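Local coordinates for protein alpha-1,3-glucanase (Streptomyces thermodiastaticus, PDB 7C7D) that probably hydrolyses alpha-1,3-glucan as the catalytic unit of a thermostable family GH87 glycosidase, at residues A[105-116]-A[163-174]. Sequence-based numbering, arbitrary orientation.
Sequences VPRAANALTVAY and DNTRLLLGRDVQ
Strands 111-116 and 163-169 run antiparallel at 161°, their axes 4.6 Å apart, and pair through both N-H...O bonds at Leu112-Leu167, Val114-Thr165 and Tyr116-Asp163. At Asn110 the ladder turns a corner: Leu169 N reaches Asn110 O at 2.8 Å, and one water links that same oxygen to Gly170 N. Asn110 and Ala111 both face Glu196 of strand 188-196, a classic beta bulge. Beyond it pairing resumes with Ala109 N to Val173 O at 3.1 Å. The two strands belong to an antiparallel sheet of the beta-rich N-terminal domain, packed against the parallel beta-helix. Tyr116, its ring swung between backbone N and carbonyl carbon (chi1 72°), lies alongside Asp163 with its plane 74° from the carboxylate; Tyr116 OH comes within 2.6 Å of Asp163 OD2 and is hydrogen-bonded to Thr142 N, while His326 holds Asp163 OD1. Thr165 CG2 meets Tyr116 CE1 at 3.6 Å. A leucine in place of Tyr116 would probably leave Thr142 N without its hydroxyl acceptor and Asp163 OD2 without its polar neighbour. Val105 CG1 packs on Val173 CG2 at 3.8 Å, and Leu169 CD2 touches Leu112 CB. On the other face Asn164 OD1, bonded to Arg372, rests 3.5 Å from Ala115 CB.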
loop_
_atom_site.group_PDB
_atom_site.type_symbol
_atom_site.label_atom_id
_atom_site.label_comp_id
_atom_site.label_asym_id
_atom_site.label_seq_id
_atom_site.Cartn_x
_atom_site.Cartn_y
_atom_site.Cartn_z
ATOM N N VAL A 105 22.306 -12.861 1.008
ATOM C CA VAL A 105 21.313 -12.964 -0.063
ATOM C C VAL A 105 20.350 -14.106 0.249
ATOM O O VAL A 105 20.797 -15.230 0.547
ATOM C CB VAL A 105 22.028 -13.183 -1.407
ATOM C CG1 VAL A 105 21.045 -13.475 -2.499
ATOM C CG2 VAL A 105 22.862 -11.958 -1.753
ATOM N N PRO A 106 19.033 -13.877 0.226
ATOM C CA PRO A 106 18.079 -14.922 0.619
ATOM C C PRO A 106 17.663 -15.871 -0.494
ATOM O O PRO A 106 17.070 -16.918 -0.194
ATOM C CB PRO A 106 16.871 -14.094 1.083
ATOM C CG PRO A 106 16.901 -12.904 0.172
ATOM C CD PRO A 106 18.370 -12.579 0.003
ATOM N N ARG A 107 17.959 -15.549 -1.749
ATOM C CA ARG A 107 17.479 -16.310 -2.897
ATOM C C ARG A 107 18.240 -15.821 -4.121
ATOM O O ARG A 107 18.887 -14.773 -4.090
ATOM C CB ARG A 107 15.988 -16.067 -3.118
ATOM C CG ARG A 107 15.707 -14.650 -3.614
ATOM C CD ARG A 107 14.237 -14.328 -3.610
ATOM N NE ARG A 107 13.532 -14.954 -4.723
ATOM C CZ ARG A 107 12.221 -15.157 -4.744
ATOM N NH1 ARG A 107 11.653 -15.730 -5.795
ATOM N NH2 ARG A 107 11.477 -14.783 -3.710
ATOM N N ALA A 108 18.138 -16.585 -5.207
ATOM C CA ALA A 108 18.722 -16.162 -6.473
ATOM C C ALA A 108 18.177 -14.797 -6.860
ATOM O O ALA A 108 16.965 -14.571 -6.837
ATOM C CB ALA A 108 18.375 -17.167 -7.568
ATOM N N ALA A 109 19.077 -13.886 -7.213
ATOM C CA ALA A 109 18.664 -12.526 -7.513
ATOM C C ALA A 109 19.686 -11.890 -8.440
ATOM O O ALA A 109 20.857 -12.282 -8.461
ATOM C CB ALA A 109 18.509 -11.696 -6.233
ATOM N N ASN A 110 19.214 -10.926 -9.230
ATOM C CA ASN A 110 20.073 -10.112 -10.077
ATOM C C ASN A 110 19.702 -8.640 -9.980
ATOM O O ASN A 110 20.193 -7.830 -10.775
ATOM C CB ASN A 110 20.023 -10.577 -11.540
ATOM C CG ASN A 110 18.632 -10.461 -12.150
ATOM O OD1 ASN A 110 17.666 -10.102 -11.477
ATOM N ND2 ASN A 110 18.528 -10.769 -13.440
ATOM N N ALA A 111 18.840 -8.284 -9.034
ATOM C CA ALA A 111 18.333 -6.930 -8.913
ATOM C C ALA A 111 18.108 -6.620 -7.441
ATOM O O ALA A 111 17.869 -7.520 -6.627
ATOM C CB ALA A 111 17.037 -6.749 -9.705
ATOM N N LEU A 112 18.179 -5.334 -7.117
ATOM C CA LEU A 112 18.148 -4.877 -5.738
ATOM C C LEU A 112 17.279 -3.632 -5.642
ATOM O O LEU A 112 17.453 -2.701 -6.430
ATOM C CB LEU A 112 19.578 -4.537 -5.309
ATOM C CG LEU A 112 19.804 -3.933 -3.932
ATOM C CD1 LEU A 112 19.368 -4.916 -2.866
ATOM C CD2 LEU A 112 21.269 -3.574 -3.762
ATOM N N THR A 113 16.343 -3.623 -4.693
ATOM C CA THR A 113 15.610 -2.417 -4.323
ATOM C C THR A 113 15.841 -2.159 -2.844
ATOM O O THR A 113 15.730 -3.082 -2.031
ATOM C CB THR A 113 14.109 -2.558 -4.600
ATOM O OG1 THR A 113 13.908 -2.852 -5.986
ATOM C CG2 THR A 113 13.368 -1.271 -4.252
ATOM N N VAL A 114 16.171 -0.919 -2.492
ATOM C CA VAL A 114 16.507 -0.561 -1.119
ATOM C C VAL A 114 15.604 0.571 -0.657
ATOM O O VAL A 114 15.517 1.611 -1.319
ATOM C CB VAL A 114 17.982 -0.146 -0.995
ATOM C CG1 VAL A 114 18.309 0.228 0.443
ATOM C CG2 VAL A 114 18.886 -1.267 -1.473
ATOM N N ALA A 115 14.938 0.374 0.478
ATOM C CA ALA A 115 14.184 1.439 1.130
ATOM C C ALA A 115 15.101 2.129 2.133
ATOM O O ALA A 115 15.747 1.467 2.948
ATOM C CB ALA A 115 12.952 0.869 1.834
ATOM N N TYR A 116 15.161 3.455 2.068
ATOM C CA TYR A 116 16.168 4.203 2.805
ATOM C C TYR A 116 15.641 5.612 3.044
ATOM O O TYR A 116 14.682 6.052 2.408
ATOM C CB TYR A 116 17.472 4.291 1.991
ATOM C CG TYR A 116 17.265 5.231 0.828
ATOM C CD1 TYR A 116 16.665 4.788 -0.349
ATOM C CD2 TYR A 116 17.563 6.590 0.941
ATOM C CE1 TYR A 116 16.389 5.662 -1.389
ATOM C CE2 TYR A 116 17.275 7.465 -0.086
ATOM C CZ TYR A 116 16.702 6.999 -1.246
ATOM O OH TYR A 116 16.433 7.865 -2.279
ATOM N N ASP A 163 12.271 6.337 0.911
ATOM C CA ASP A 163 12.216 6.311 -0.538
ATOM C C ASP A 163 12.810 4.972 -0.943
ATOM O O ASP A 163 13.480 4.316 -0.144
ATOM C CB ASP A 163 13.060 7.464 -1.097
ATOM C CG ASP A 163 12.937 7.614 -2.581
ATOM O OD1 ASP A 163 11.794 7.590 -3.072
ATOM O OD2 ASP A 163 13.992 7.776 -3.247
ATOM N N ASN A 164 12.565 4.569 -2.187
ATOM C CA ASN A 164 13.082 3.310 -2.707
ATOM C C ASN A 164 13.970 3.585 -3.908
ATOM O O ASN A 164 13.589 4.327 -4.822
ATOM C CB ASN A 164 11.953 2.349 -3.072
ATOM C CG ASN A 164 11.300 1.745 -1.843
ATOM O OD1 ASN A 164 11.647 0.644 -1.424
ATOM N ND2 ASN A 164 10.370 2.482 -1.240
ATOM N N THR A 165 15.148 2.983 -3.900
ATOM C CA THR A 165 16.091 3.111 -4.994
ATOM C C THR A 165 16.465 1.712 -5.463
ATOM O O THR A 165 16.584 0.788 -4.652
ATOM C CB THR A 165 17.316 3.925 -4.546
ATOM O OG1 THR A 165 18.194 4.112 -5.655
ATOM C CG2 THR A 165 18.061 3.243 -3.398
ATOM N N ARG A 166 16.614 1.545 -6.775
ATOM C CA ARG A 166 16.803 0.220 -7.348
ATOM C C ARG A 166 17.988 0.194 -8.299
ATOM O O ARG A 166 18.413 1.220 -8.838
ATOM C CB ARG A 166 15.542 -0.280 -8.066
ATOM C CG ARG A 166 15.241 0.427 -9.378
ATOM C CD ARG A 166 14.018 -0.169 -10.072
ATOM N NE ARG A 166 13.740 0.499 -11.341
ATOM C CZ ARG A 166 12.839 0.092 -12.229
ATOM N NH1 ARG A 166 12.119 -0.999 -12.005
ATOM N NH2 ARG A 166 12.671 0.772 -13.356
ATOM N N LEU A 167 18.496 -1.014 -8.527
ATOM C CA LEU A 167 19.646 -1.205 -9.396
ATOM C C LEU A 167 19.662 -2.650 -9.868
ATOM O O LEU A 167 19.511 -3.568 -9.055
ATOM C CB LEU A 167 20.929 -0.913 -8.610
ATOM C CG LEU A 167 22.264 -0.760 -9.332
ATOM C CD1 LEU A 167 22.111 0.104 -10.570
ATOM C CD2 LEU A 167 23.288 -0.169 -8.379
ATOM N N LEU A 168 19.832 -2.847 -11.172
ATOM C CA LEU A 168 20.214 -4.162 -11.667
ATOM C C LEU A 168 21.658 -4.417 -11.261
ATOM O O LEU A 168 22.517 -3.544 -11.411
ATOM C CB LEU A 168 20.089 -4.212 -13.191
ATOM C CG LEU A 168 18.674 -4.167 -13.775
ATOM C CD1 LEU A 168 18.711 -3.915 -15.277
ATOM C CD2 LEU A 168 17.912 -5.446 -13.468
ATOM N N LEU A 169 21.931 -5.609 -10.727
ATOM C CA LEU A 169 23.270 -5.872 -10.208
ATOM C C LEU A 169 24.301 -6.109 -11.306
ATOM O O LEU A 169 25.502 -6.016 -11.033
ATOM C CB LEU A 169 23.252 -7.053 -9.236
ATOM C CG LEU A 169 22.478 -6.838 -7.932
ATOM C CD1 LEU A 169 22.382 -8.140 -7.151
ATOM C CD2 LEU A 169 23.108 -5.742 -7.086
ATOM N N GLY A 170 23.872 -6.402 -12.533
ATOM C CA GLY A 170 24.797 -6.842 -13.561
ATOM C C GLY A 170 25.400 -8.203 -13.303
ATOM O O GLY A 170 26.284 -8.633 -14.056
ATOM N N ARG A 171 24.928 -8.888 -12.268
ATOM C CA ARG A 171 25.419 -10.162 -11.780
ATOM C C ARG A 171 24.186 -10.898 -11.283
ATOM O O ARG A 171 23.164 -10.279 -10.983
ATOM C CB ARG A 171 26.374 -9.918 -10.602
ATOM C CG ARG A 171 27.379 -11.009 -10.300
ATOM C CD ARG A 171 27.866 -10.869 -8.860
ATOM N NE ARG A 171 29.018 -11.718 -8.574
ATOM C CZ ARG A 171 30.247 -11.270 -8.331
ATOM N NH1 ARG A 171 30.503 -9.968 -8.323
ATOM N NH2 ARG A 171 31.225 -12.133 -8.089
ATOM N N ASP A 172 24.270 -12.217 -11.201
ATOM C CA ASP A 172 23.223 -12.997 -10.542
ATOM C C ASP A 172 23.788 -13.665 -9.292
ATOM O O ASP A 172 24.369 -14.751 -9.361
ATOM C CB ASP A 172 22.518 -13.977 -11.479
ATOM C CG ASP A 172 21.837 -13.284 -12.646
ATOM O OD1 ASP A 172 20.643 -13.568 -12.877
ATOM O OD2 ASP A 172 22.486 -12.471 -13.341
ATOM N N VAL A 173 23.605 -13.004 -8.150
ATOM C CA VAL A 173 24.026 -13.531 -6.857
ATOM C C VAL A 173 23.099 -14.672 -6.461
ATOM O O VAL A 173 22.040 -14.866 -7.069
ATOM C CB VAL A 173 24.053 -12.424 -5.789
ATOM C CG1 VAL A 173 24.986 -11.310 -6.220
ATOM C CG2 VAL A 173 22.649 -11.880 -5.555
ATOM N N GLN A 174 23.491 -15.437 -5.446
ATOM C CA GLN A 174 22.717 -16.587 -5.007
ATOM C C GLN A 174 22.630 -16.603 -3.486
ATOM O O GLN A 174 23.360 -15.893 -2.791
ATOM C CB GLN A 174 23.288 -17.905 -5.545
ATOM C CG GLN A 174 22.430 -18.530 -6.625
ATOM C CD GLN A 174 21.182 -19.170 -6.049
ATOM O OE1 GLN A 174 21.039 -19.289 -4.830
ATOM N NE2 GLN A 174 20.277 -19.593 -6.920
HETATM O O HOH W 1 17.796 -19.367 -4.432
HETATM O O HOH W 2 21.489 -7.716 -13.246
#